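Local coordinates for penicillin-binding protein PbpB (PDB 6KGU) that cross-links peptidoglycan during mycobacterial cell-wall synthesis and is inactivated by beta-lactams such as aztreonam, which is bound in this structure, at residues L226-G231 with Q398-N402; Y470-K475 with A499-D505; P507-I511 with L541-V547; V510-M514 with L533-A538. One frame throughout, in Å; residues are numbered along the deposited sequence. Where two conformers were deposited one is given.

Contact 1 (L226-G231 with Q398-N402); sequences LDAKTG and QAIAN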
loop_
_atom_site.group_PDB
_atom_site.type_symbol
_atom_site.label_atom_id
_atom_site.label_comp_id
_atom_site.label_asym_id
_atom_site.label_seq_id
_atom_site.Cartn_x
_atom_site.Cartn_y
_atom_site.Cartn_z
ATOM N N LEU A 226 3.760 -1.447 5.952
ATOM C CA LEU A 226 3.226 -2.484 6.815
ATOM C C LEU A 226 4.346 -3.261 7.488
ATOM O O LEU A 226 5.405 -3.491 6.900
ATOM C CB LEU A 226 2.352 -3.468 6.030
ATOM C CG LEU A 226 1.117 -2.950 5.289
ATOM C CD1 LEU A 226 0.385 -4.130 4.623
ATOM C CD2 LEU A 226 0.191 -2.200 6.234
ATOM N N ASP A 227 4.093 -3.683 8.723
ATOM C CA ASP A 227 4.931 -4.708 9.319
ATOM C C ASP A 227 4.754 -6.008 8.546
ATOM O O ASP A 227 3.627 -6.475 8.352
ATOM C CB ASP A 227 4.581 -4.923 10.795
ATOM C CG ASP A 227 5.371 -6.070 11.396
ATOM O OD1 ASP A 227 6.520 -5.849 11.785
ATOM O OD2 ASP A 227 4.861 -7.210 11.417
ATOM N N ALA A 228 5.874 -6.592 8.111
ATOM C CA ALA A 228 5.819 -7.745 7.216
ATOM C C ALA A 228 5.080 -8.917 7.841
ATOM O O ALA A 228 4.269 -9.567 7.175
ATOM C CB ALA A 228 7.233 -8.170 6.817
ATOM N N LYS A 229 5.347 -9.213 9.116
ATOM C CA LYS A 229 4.807 -10.435 9.713
ATOM C C LYS A 229 3.360 -10.269 10.167
ATOM O O LYS A 229 2.538 -11.170 9.958
ATOM C CB LYS A 229 5.679 -10.867 10.892
ATOM C CG LYS A 229 6.989 -11.597 10.513
ATOM C CD LYS A 229 7.905 -11.761 11.747
ATOM C CE LYS A 229 9.082 -12.718 11.509
ATOM N NZ LYS A 229 8.614 -14.136 11.381
ATOM N N THR A 230 3.030 -9.135 10.789
ATOM C CA THR A 230 1.709 -8.901 11.371
ATOM C C THR A 230 0.770 -8.108 10.474
ATOM O O THR A 230 -0.440 -8.083 10.748
ATOM C CB THR A 230 1.831 -8.126 12.690
ATOM O OG1 THR A 230 2.294 -6.794 12.415
ATOM C CG2 THR A 230 2.811 -8.809 13.632
ATOM N N GLY A 231 1.289 -7.426 9.444
ATOM C CA GLY A 231 0.445 -6.557 8.638
ATOM C C GLY A 231 -0.062 -5.327 9.351
ATOM O O GLY A 231 -0.946 -4.640 8.831
ATOM N N GLN A 398 2.462 -8.097 1.413
ATOM C CA GLN A 398 2.609 -8.580 2.784
ATOM C C GLN A 398 2.424 -10.090 2.861
ATOM O O GLN A 398 3.114 -10.770 3.639
ATOM C CB GLN A 398 1.611 -7.867 3.702
ATOM C CG GLN A 398 1.751 -8.252 5.169
ATOM C CD GLN A 398 1.018 -9.518 5.497
ATOM O OE1 GLN A 398 0.054 -9.885 4.816
ATOM N NE2 GLN A 398 1.480 -10.215 6.523
ATOM N N ALA A 399 1.487 -10.635 2.073
ATOM C CA ALA A 399 1.270 -12.080 2.067
ATOM C C ALA A 399 2.544 -12.814 1.676
ATOM O O ALA A 399 2.914 -13.829 2.284
ATOM C CB ALA A 399 0.143 -12.445 1.093
ATOM N N ILE A 400 3.215 -12.315 0.637
ATOM C CA ILE A 400 4.438 -12.932 0.149
ATOM C C ILE A 400 5.580 -12.688 1.127
ATOM O O ILE A 400 6.434 -13.556 1.342
ATOM C CB ILE A 400 4.741 -12.374 -1.256
ATOM C CG1 ILE A 400 3.706 -12.899 -2.262
ATOM C CG2 ILE A 400 6.182 -12.676 -1.677
ATOM C CD1 ILE A 400 3.710 -14.437 -2.386
ATOM N N ALA A 401 5.614 -11.497 1.728
ATOM C CA ALA A 401 6.614 -11.208 2.752
ATOM C C ALA A 401 6.486 -12.166 3.939
ATOM O O ALA A 401 7.492 -12.602 4.508
ATOM C CB ALA A 401 6.456 -9.764 3.226
ATOM N N ASN A 402 5.257 -12.502 4.324
ATOM C CA ASN A 402 5.015 -13.331 5.504
ATOM C C ASN A 402 4.918 -14.809 5.138
ATOM O O ASN A 402 4.046 -15.533 5.635
ATOM C CB ASN A 402 3.754 -12.844 6.219
ATOM C CG ASN A 402 3.557 -13.490 7.576
ATOM O OD1 ASN A 402 4.507 -13.667 8.352
ATOM N ND2 ASN A 402 2.310 -13.853 7.870
#

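Contact 2 (Y470-K475 with A499-D505); sequences YQMAGK and AGIATAD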
loop_
_atom_site.group_PDB
_atom_site.type_symbol
_atom_site.label_atom_id
_atom_site.label_comp_id
_atom_site.label_asym_id
_atom_site.label_seq_id
_atom_site.Cartn_x
_atom_site.Cartn_y
_atom_site.Cartn_z
ATOM N N TYR A 470 21.643 -4.987 0.731
ATOM C CA TYR A 470 20.379 -5.553 1.179
ATOM C C TYR A 470 19.679 -6.240 0.016
ATOM O O TYR A 470 19.757 -5.787 -1.130
ATOM C CB TYR A 470 19.455 -4.465 1.769
ATOM C CG TYR A 470 19.989 -3.834 3.039
ATOM C CD1 TYR A 470 19.888 -4.493 4.258
ATOM C CD2 TYR A 470 20.583 -2.575 3.022
ATOM C CE1 TYR A 470 20.372 -3.921 5.423
ATOM C CE2 TYR A 470 21.061 -1.995 4.186
ATOM C CZ TYR A 470 20.960 -2.678 5.378
ATOM O OH TYR A 470 21.434 -2.112 6.538
ATOM N N GLN A 471 18.981 -7.334 0.322
ATOM C CA GLN A 471 18.166 -8.053 -0.662
ATOM C C GLN A 471 16.796 -7.377 -0.824
ATOM O O GLN A 471 15.746 -7.928 -0.492
ATOM C CB GLN A 471 18.003 -9.514 -0.251
ATOM C CG GLN A 471 19.289 -10.341 -0.229
ATOM C CD GLN A 471 19.027 -11.846 -0.142
ATOM O OE1 GLN A 471 17.965 -12.335 -0.537
ATOM N NE2 GLN A 471 20.010 -12.586 0.358
ATOM N N MET A 472 16.808 -6.156 -1.352
ATOM C CA MET A 472 15.537 -5.511 -1.655
ATOM C C MET A 472 14.846 -6.256 -2.792
ATOM O O MET A 472 15.492 -6.854 -3.660
ATOM C CB MET A 472 15.732 -4.043 -2.031
ATOM C CG MET A 472 16.261 -3.147 -0.874
ATOM S SD MET A 472 15.287 -3.270 0.642
ATOM C CE MET A 472 16.342 -2.337 1.757
ATOM N N ALA A 473 13.516 -6.246 -2.758
ATOM C CA ALA A 473 12.707 -6.923 -3.768
ATOM C C ALA A 473 11.412 -6.149 -3.943
ATOM O O ALA A 473 10.854 -5.664 -2.958
ATOM C CB ALA A 473 12.401 -8.373 -3.366
ATOM N N GLY A 474 10.936 -6.051 -5.182
ATOM C CA GLY A 474 9.750 -5.260 -5.453
ATOM C C GLY A 474 9.267 -5.390 -6.887
ATOM O O GLY A 474 9.713 -6.252 -7.644
ATOM N N LYS A 475 8.329 -4.512 -7.246
ATOM C CA LYS A 475 7.741 -4.506 -8.573
ATOM C C LYS A 475 7.254 -3.099 -8.889
ATOM O O LYS A 475 6.595 -2.465 -8.059
ATOM C CB LYS A 475 6.577 -5.505 -8.679
ATOM C CG LYS A 475 5.951 -5.595 -10.072
ATOM C CD LYS A 475 6.917 -6.273 -11.045
ATOM C CE LYS A 475 6.423 -6.185 -12.471
ATOM N NZ LYS A 475 6.704 -4.858 -13.101
ATOM N N ALA A 499 5.711 -1.492 -5.206
ATOM C CA ALA A 499 5.492 -2.229 -3.969
ATOM C C ALA A 499 6.718 -3.092 -3.755
ATOM O O ALA A 499 7.185 -3.733 -4.698
ATOM C CB ALA A 499 4.228 -3.092 -4.024
ATOM N N GLY A 500 7.259 -3.082 -2.541
ATOM C CA GLY A 500 8.451 -3.868 -2.303
ATOM C C GLY A 500 8.519 -4.367 -0.877
ATOM O O GLY A 500 7.690 -4.028 -0.026
ATOM N N ILE A 501 9.548 -5.167 -0.624
ATOM C CA ILE A 501 9.744 -5.856 0.647
ATOM C C ILE A 501 11.183 -5.623 1.081
ATOM O O ILE A 501 12.108 -5.793 0.278
ATOM C CB ILE A 501 9.451 -7.364 0.510
ATOM C CG1 ILE A 501 7.977 -7.592 0.105
ATOM C CG2 ILE A 501 9.805 -8.118 1.784
ATOM C CD1 ILE A 501 7.669 -9.020 -0.406
ATOM N N ALA A 502 11.364 -5.194 2.325
ATOM C CA ALA A 502 12.690 -5.093 2.944
ATOM C C ALA A 502 12.800 -6.099 4.108
ATOM O O ALA A 502 12.137 -5.926 5.131
ATOM C CB ALA A 502 12.939 -3.676 3.436
ATOM N N THR A 503 13.566 -7.177 3.955
ATOM C CA THR A 503 14.210 -7.594 2.716
ATOM C C THR A 503 13.717 -8.986 2.318
ATOM O O THR A 503 12.953 -9.617 3.050
ATOM C CB THR A 503 15.724 -7.681 2.870
ATOM O OG1 THR A 503 15.998 -8.663 3.871
ATOM C CG2 THR A 503 16.308 -6.348 3.303
ATOM N N ALA A 504 14.218 -9.486 1.188
ATOM C CA ALA A 504 13.764 -10.784 0.690
ATOM C C ALA A 504 14.178 -11.912 1.624
ATOM O O ALA A 504 13.408 -12.852 1.859
ATOM C CB ALA A 504 14.314 -11.036 -0.711
ATOM N N ASP A 505 15.395 -11.844 2.165
ATOM C CA ASP A 505 15.854 -12.932 3.009
ATOM C C ASP A 505 15.365 -12.780 4.439
ATOM O O ASP A 505 15.276 -13.777 5.158
ATOM C CB ASP A 505 17.372 -13.012 2.969
ATOM C CG ASP A 505 18.032 -11.742 3.489
ATOM O OD1 ASP A 505 17.720 -10.632 2.996
ATOM O OD2 ASP A 505 18.840 -11.853 4.422
HETATM O O HOH W 1 19.143 -8.339 2.955
#

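Contact 3 (P507-I511 with L541-V547); sequences PRYVI and LMQRENV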
loop_
_atom_site.group_PDB
_atom_site.type_symbol
_atom_site.label_atom_id
_atom_site.label_comp_id
_atom_site.label_asym_id
_atom_site.label_seq_id
_atom_site.Cartn_x
_atom_site.Cartn_y
_atom_site.Cartn_z
ATOM N N PRO A 507 12.151 -10.602 5.703
ATOM C CA PRO A 507 11.093 -9.593 5.534
ATOM C C PRO A 507 10.745 -8.922 6.855
ATOM O O PRO A 507 10.343 -9.576 7.821
ATOM C CB PRO A 507 9.916 -10.406 4.973
ATOM C CG PRO A 507 10.579 -11.575 4.285
ATOM C CD PRO A 507 11.723 -11.923 5.212
ATOM N N ARG A 508 10.912 -7.605 6.893
ATOM C CA ARG A 508 10.519 -6.783 8.029
ATOM C C ARG A 508 9.486 -5.724 7.674
ATOM O O ARG A 508 8.598 -5.434 8.483
ATOM C CB ARG A 508 11.753 -6.083 8.631
ATOM C CG ARG A 508 12.907 -7.011 9.021
ATOM C CD ARG A 508 14.200 -6.184 9.180
ATOM N NE ARG A 508 15.364 -6.986 9.554
ATOM C CZ ARG A 508 15.959 -6.936 10.741
ATOM N NH1 ARG A 508 15.516 -6.107 11.674
ATOM N NH2 ARG A 508 17.015 -7.695 10.988
ATOM N N TYR A 509 9.603 -5.118 6.497
ATOM C CA TYR A 509 8.778 -3.990 6.099
ATOM C C TYR A 509 8.251 -4.214 4.694
ATOM O O TYR A 509 8.974 -4.695 3.814
ATOM C CB TYR A 509 9.554 -2.685 6.137
ATOM C CG TYR A 509 10.077 -2.355 7.513
ATOM C CD1 TYR A 509 9.215 -1.942 8.524
ATOM C CD2 TYR A 509 11.426 -2.465 7.800
ATOM C CE1 TYR A 509 9.698 -1.646 9.789
ATOM C CE2 TYR A 509 11.918 -2.164 9.067
ATOM C CZ TYR A 509 11.050 -1.756 10.049
ATOM O OH TYR A 509 11.542 -1.455 11.302
ATOM N N VAL A 510 6.990 -3.861 4.492
ATOM C CA VAL A 510 6.368 -3.900 3.179
ATOM C C VAL A 510 5.952 -2.476 2.850
ATOM O O VAL A 510 5.304 -1.813 3.668
ATOM C CB VAL A 510 5.171 -4.867 3.155
ATOM C CG1 VAL A 510 4.678 -5.083 1.735
ATOM C CG2 VAL A 510 5.555 -6.193 3.817
ATOM N N ILE A 511 6.353 -1.993 1.677
ATOM C CA ILE A 511 6.173 -0.598 1.309
ATOM C C ILE A 511 5.410 -0.530 -0.006
ATOM O O ILE A 511 5.850 -1.110 -1.001
ATOM C CB ILE A 511 7.521 0.129 1.187
ATOM C CG1 ILE A 511 8.260 0.096 2.530
ATOM C CG2 ILE A 511 7.271 1.583 0.700
ATOM C CD1 ILE A 511 9.725 0.441 2.440
ATOM N N LEU A 541 14.769 2.785 6.704
ATOM C CA LEU A 541 14.293 1.815 7.683
ATOM C C LEU A 541 15.390 0.824 8.050
ATOM O O LEU A 541 15.458 0.379 9.202
ATOM C CB LEU A 541 13.062 1.071 7.149
ATOM C CG LEU A 541 11.754 1.876 7.030
ATOM C CD1 LEU A 541 10.697 1.128 6.218
ATOM C CD2 LEU A 541 11.213 2.217 8.418
ATOM N N MET A 542 16.250 0.463 7.093
ATOM C CA MET A 542 17.331 -0.461 7.415
ATOM C C MET A 542 18.356 0.206 8.320
ATOM O O MET A 542 18.773 -0.369 9.329
ATOM C CB MET A 542 17.991 -0.981 6.138
ATOM C CG MET A 542 17.050 -1.745 5.220
ATOM S SD MET A 542 16.434 -3.280 5.905
ATOM C CE MET A 542 14.942 -2.819 6.763
ATOM N N GLN A 543 18.746 1.439 7.991
ATOM C CA GLN A 543 19.785 2.115 8.762
ATOM C C GLN A 543 19.321 2.379 10.187
ATOM O O GLN A 543 20.049 2.113 11.151
ATOM C CB GLN A 543 20.195 3.418 8.068
ATOM C CG GLN A 543 20.749 3.178 6.644
ATOM C CD GLN A 543 20.956 4.470 5.842
ATOM O OE1 GLN A 543 20.673 5.559 6.325
ATOM N NE2 GLN A 543 21.454 4.340 4.621
ATOM N N ARG A 544 18.096 2.878 10.341
ATOM C CA ARG A 544 17.658 3.303 11.662
ATOM C C ARG A 544 17.550 2.137 12.635
ATOM O O ARG A 544 17.641 2.353 13.849
ATOM C CB ARG A 544 16.325 4.039 11.561
ATOM C CG ARG A 544 15.137 3.125 11.506
ATOM C CD ARG A 544 13.823 3.874 11.304
ATOM N NE ARG A 544 13.300 4.490 12.519
ATOM C CZ ARG A 544 12.496 3.883 13.388
ATOM N NH1 ARG A 544 12.127 2.617 13.207
ATOM N NH2 ARG A 544 12.068 4.542 14.451
ATOM N N GLU A 545 17.371 0.914 12.140
ATOM C CA GLU A 545 17.399 -0.270 12.986
ATOM C C GLU A 545 18.725 -1.020 12.909
ATOM O O GLU A 545 18.827 -2.129 13.440
ATOM C CB GLU A 545 16.250 -1.207 12.625
ATOM C CG GLU A 545 14.949 -0.840 13.314
ATOM C CD GLU A 545 14.034 -2.025 13.499
ATOM O OE1 GLU A 545 13.972 -2.890 12.591
ATOM O OE2 GLU A 545 13.382 -2.098 14.561
ATOM N N ASN A 546 19.730 -0.447 12.251
ATOM C CA ASN A 546 21.041 -1.078 12.097
ATOM C C ASN A 546 20.909 -2.543 11.687
ATOM O O ASN A 546 21.436 -3.454 12.330
ATOM C CB ASN A 546 21.857 -0.929 13.376
ATOM C CG ASN A 546 21.783 0.472 13.938
ATOM O OD1 ASN A 546 22.518 1.358 13.509
ATOM N ND2 ASN A 546 20.878 0.684 14.891
ATOM N N VAL A 547 20.158 -2.769 10.621
ATOM C CA VAL A 547 20.115 -4.111 10.045
ATOM C C VAL A 547 21.446 -4.387 9.358
ATOM O O VAL A 547 21.941 -3.524 8.610
ATOM C CB VAL A 547 18.952 -4.227 9.066
ATOM C CG1 VAL A 547 18.979 -5.576 8.380
ATOM C CG2 VAL A 547 17.629 -4.005 9.796
HETATM O O HOH W 2 13.228 0.803 11.024
#

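Contact 4 (V510-M514 with L533-A538); sequences VIGIM and LFHNIA. With CO (cobalt (II) ion), chain C.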
loop_
_atom_site.group_PDB
_atom_site.type_symbol
_atom_site.label_atom_id
_atom_site.label_comp_id
_atom_site.label_asym_id
_atom_site.label_seq_id
_atom_site.Cartn_x
_atom_site.Cartn_y
_atom_site.Cartn_z
ATOM N N VAL A 510 6.990 -3.861 4.492
ATOM C CA VAL A 510 6.368 -3.900 3.179
ATOM C C VAL A 510 5.952 -2.476 2.850
ATOM O O VAL A 510 5.304 -1.813 3.668
ATOM C CB VAL A 510 5.171 -4.867 3.155
ATOM C CG1 VAL A 510 4.678 -5.083 1.735
ATOM C CG2 VAL A 510 5.555 -6.193 3.817
ATOM N N ILE A 511 6.353 -1.993 1.677
ATOM C CA ILE A 511 6.173 -0.598 1.309
ATOM C C ILE A 511 5.410 -0.530 -0.006
ATOM O O ILE A 511 5.850 -1.110 -1.001
ATOM C CB ILE A 511 7.521 0.129 1.187
ATOM C CG1 ILE A 511 8.260 0.096 2.530
ATOM C CG2 ILE A 511 7.271 1.583 0.700
ATOM C CD1 ILE A 511 9.725 0.441 2.440
ATOM N N GLY A 512 4.290 0.196 -0.015
ATOM C CA GLY A 512 3.531 0.445 -1.239
ATOM C C GLY A 512 3.412 1.934 -1.507
ATOM O O GLY A 512 3.160 2.718 -0.588
ATOM N N ILE A 513 3.581 2.317 -2.769
ATOM C CA ILE A 513 3.635 3.725 -3.180
ATOM C C ILE A 513 2.788 3.888 -4.438
ATOM O O ILE A 513 2.788 3.016 -5.311
ATOM C CB ILE A 513 5.087 4.183 -3.471
ATOM C CG1 ILE A 513 5.959 4.135 -2.215
ATOM C CG2 ILE A 513 5.141 5.615 -4.079
ATOM C CD1 ILE A 513 7.435 4.036 -2.557
ATOM N N MET A 514 2.087 5.014 -4.554
ATOM C CA MET A 514 1.428 5.353 -5.804
ATOM C C MET A 514 1.591 6.843 -6.071
ATOM O O MET A 514 1.513 7.665 -5.160
ATOM C CB MET A 514 -0.062 4.962 -5.801
ATOM C CG MET A 514 -0.739 5.224 -7.142
ATOM S SD MET A 514 -1.350 6.926 -7.325
ATOM C CE MET A 514 -2.886 6.793 -6.411
ATOM N N LEU A 533 11.605 6.633 -4.402
ATOM C CA LEU A 533 10.964 6.838 -3.108
ATOM C C LEU A 533 11.024 5.567 -2.267
ATOM O O LEU A 533 11.212 5.625 -1.042
ATOM C CB LEU A 533 9.526 7.310 -3.305
ATOM C CG LEU A 533 8.683 7.550 -2.058
ATOM C CD1 LEU A 533 9.406 8.457 -1.057
ATOM C CD2 LEU A 533 7.354 8.173 -2.480
ATOM N N PHE A 534 10.880 4.410 -2.906
ATOM C CA PHE A 534 11.073 3.163 -2.176
ATOM C C PHE A 534 12.508 3.054 -1.670
ATOM O O PHE A 534 12.740 2.634 -0.534
ATOM C CB PHE A 534 10.724 1.966 -3.066
ATOM C CG PHE A 534 11.062 0.627 -2.436
ATOM C CD1 PHE A 534 12.329 0.064 -2.602
ATOM C CD2 PHE A 534 10.107 -0.066 -1.680
ATOM C CE1 PHE A 534 12.647 -1.168 -2.012
ATOM C CE2 PHE A 534 10.405 -1.305 -1.098
ATOM C CZ PHE A 534 11.688 -1.850 -1.265
ATOM N N HIS A 535 13.476 3.392 -2.525
ATOM C CA HIS A 535 14.890 3.415 -2.146
ATOM C C HIS A 535 15.117 4.207 -0.864
ATOM O O HIS A 535 15.732 3.709 0.092
ATOM C CB HIS A 535 15.704 4.029 -3.287
ATOM C CG HIS A 535 17.161 4.158 -2.988
ATOM N ND1 HIS A 535 18.055 3.144 -3.231
ATOM C CD2 HIS A 535 17.885 5.185 -2.479
ATOM C CE1 HIS A 535 19.268 3.530 -2.874
ATOM N NE2 HIS A 535 19.190 4.766 -2.420
ATOM N N ASN A 536 14.615 5.446 -0.836
ATOM C CA ASN A 536 14.801 6.328 0.312
ATOM C C ASN A 536 14.188 5.737 1.575
ATOM O O ASN A 536 14.825 5.685 2.629
ATOM C CB ASN A 536 14.171 7.693 0.026
ATOM C CG ASN A 536 14.880 8.442 -1.076
ATOM O OD1 ASN A 536 15.994 8.093 -1.450
ATOM N ND2 ASN A 536 14.239 9.490 -1.595
ATOM N N ILE A 537 12.928 5.307 1.491
ATOM C CA ILE A 537 12.229 4.829 2.685
ATOM C C ILE A 537 12.824 3.512 3.171
ATOM O O ILE A 537 13.114 3.345 4.358
ATOM C CB ILE A 537 10.721 4.689 2.417
ATOM C CG1 ILE A 537 10.089 6.071 2.201
ATOM C CG2 ILE A 537 10.025 3.928 3.572
ATOM C CD1 ILE A 537 8.725 6.018 1.570
ATOM N N ALA A 538 12.977 2.545 2.269
ATOM C CA ALA A 538 13.456 1.235 2.695
ATOM C C ALA A 538 14.886 1.325 3.216
ATOM O O ALA A 538 15.238 0.651 4.188
ATOM C CB ALA A 538 13.362 0.231 1.544
HETATM CO CO CO C . 20.583 6.065 -1.420
HETATM O O HOH W 3 19.139 7.616 -0.887
HETATM O O HOH W 4 19.286 6.695 0.140
HETATM O O HOH W 5 20.798 5.011 0.090
HETATM O O HOH W 6 21.683 4.241 -1.138
#

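Contact 1 (L226-G231 with Q398-N402)
The two amides of Q398 and N402 meet the turn 228-231 in different ways. Q398 NE2 gives one hydrogen bond to A228 O, 2.9 Å long; the acceptor stands 20° out of the amide plane, and the N-H...O angle of 149° leaves the bond somewhat bent. N402 instead lays a face of its amide against K229 O, whose distance from N402 ND2 is 3.4 Å at a poor angle for bonding; N402 ND2 is hydrogen-bonded to V405 O instead. On the Q398 amide, OE1 accepts from the backbone N of V407. With CG anti to the backbone N (chi1 -177°) and a bend at chi2, the Q398 chain passes L226 at about a right angle, its CB 4.0 Å from L226 CD1, before Q398 CG passes A228 O at 3.5 Å. A228 CB meets A401 CB at 4.0 Å. The turn is braced from within: D227 OD2 accepts from T230 N at 2.7 Å and from T230 OG1 at 2.8 Å. This is an Asx motif at the end of strand 220-227, packed against the C-terminal end of helix 390-401, a sheet-helix junction of the transpeptidase domain.

Contact 2 (Y470-K475 with A499-D505)
A473-K475 pair antiparallel with A499-I501 in the central sheet of the transpeptidase fold, and K475 heads what is consistent with the KTG motif of penicillin-binding proteins. Backbone bonds carry the pairing: I501 N to A473 O at 2.7 Å, bonds both ways between K475 and A499, and a weak one from A473 N to I501 O. G474 and G500 face each other in the non-hydrogen-bonded pair, their CA atoms 3.7 Å apart, so the two backbones come close at this pair of glycines. Just before the strand, Q471 centres an inverse gamma turn, and its O receives A504 N. Apolar contacts flank this ladder: M472, bent at chi2 (-53°), swings SD to 3.7 Å from A502 CB, while A473 CB meets A504 CB. Among polar side chains, K475 NZ is hydrogen-bonded to S324 OG and forms a salt bridge with bound aztreonam, close to S269, the probable acyl-ester serine. The Q471 amide stacks on the D505 carboxylate, planes 25° apart, and its OE1 is hydrogen-bonded to Q444 NE2. One water accepts from Q471 N and donates to D505 OD1, which T503 OG1 also reaches at 2.8 Å from above the carboxylate plane.

Contact 3 (P507-I511 with L541-V547)
Y509 is the main projection here, a ring pushed from the strand into a hollow lined by L541 and M542 of the helix and E545 just after it. L541 CD1 rests over one face of the ring, 4.1 Å from the centroid and offset toward the rim, a CH-pi contact. The same methyl meets I511 CD1 tip to tip at 4.0 Å, filling the notch between two strand side chains. M542 is folded back by bends at chi2 and chi3, which bring its CE into the ring plane at the edge, 3.7 Å from Y509 CD2. R508 and Y509 together face A502 in a classic beta bulge, which is consistent with two consecutive side chains pointing to the helix and the turn after it; a Schellman motif ends that helix, with N546 at positive phi and V547 N bonded to M542 O. The reversal brings V547 round to one face of the R508 guanidinium, V547 CG2 over its centre and 3.5 Å from R508 CZ; the arginine chain is extended from CG to NE. E545 OE1 lies at the edge of that group, in a long salt bridge of 3.7 Å to R508 NH1. The same oxygen is 3.1 Å from Y509 OH, a weak bond at best. A water fills the step beside the phenol, 2.8 Å from Y509 OH, where it donates to L541 O and accepts from R544 NH1.

Contact 4 (V510-M514 with L533-A538)
I511 meets F534, I537 and A538 where strand 509-516, in the central antiparallel sheet of the penicillin-binding transpeptidase fold, is covered by the C-terminal helix 531-544. The short segments run roughly antiparallel, at 147°, with axes 9.5 Å apart at closest approach. I511 can be followed outward atom by atom. Its CB lies 3.9 Å from F534 CD2, meeting the ring obliquely. The CG2 branch, anti to the backbone N, stays by the same ring carbon, 4.1 Å from F534 CD2. The longer branch starts with CG1 beside the backbone N (chi1 -61°) and runs on extended, so that CD1 reaches into the helix surface between I537 CG2, at 3.7 Å, and A538 CB, at 3.8 Å. F534 is itself held from within the helix, for A538 CB lies over one face of its ring, and the ring of F498 from the next strand meets it with planes at about 40°. Two residues along, I513 repeats the pattern nearer the start of the helix: CG2 touches L533 CD2 at 3.7 Å, and CD1 presses on the backbone at F534 N. No hydrogen bond crosses this interface; it is wholly buried and apolar. V510, on the other face of the sheet, packs against helix 390-401, while L533 and I537 also touch helix 199-216. On the far side of helix 531-544, H535 points away from the sheet: its ND1 bonds G466 O, and its NE2 binds a cobalt ion at 2.1 Å.

All four contacts belong to one antiparallel sheet and its flanking helices; contacts 1, 2 and 4 are buried, contact 3 only partly. Contacts 3 and 4 share strand 509-516 and helix 531-544: contact 4 is the dry, aliphatic middle, whereas contact 3, at the helix end, adds charge, a phenol and water. Contact 1 lies on the opposite face, at helix 390-401, and relies on a side-chain amide. Contact 2 differs from the other three in being strand pairing, and is nearest the active site through K475. Backbone bonds tie them together: L226 N to V510 O joins contact 1 to contacts 3 and 4, and G500 N to I511 O joins contact 2 to the same strand.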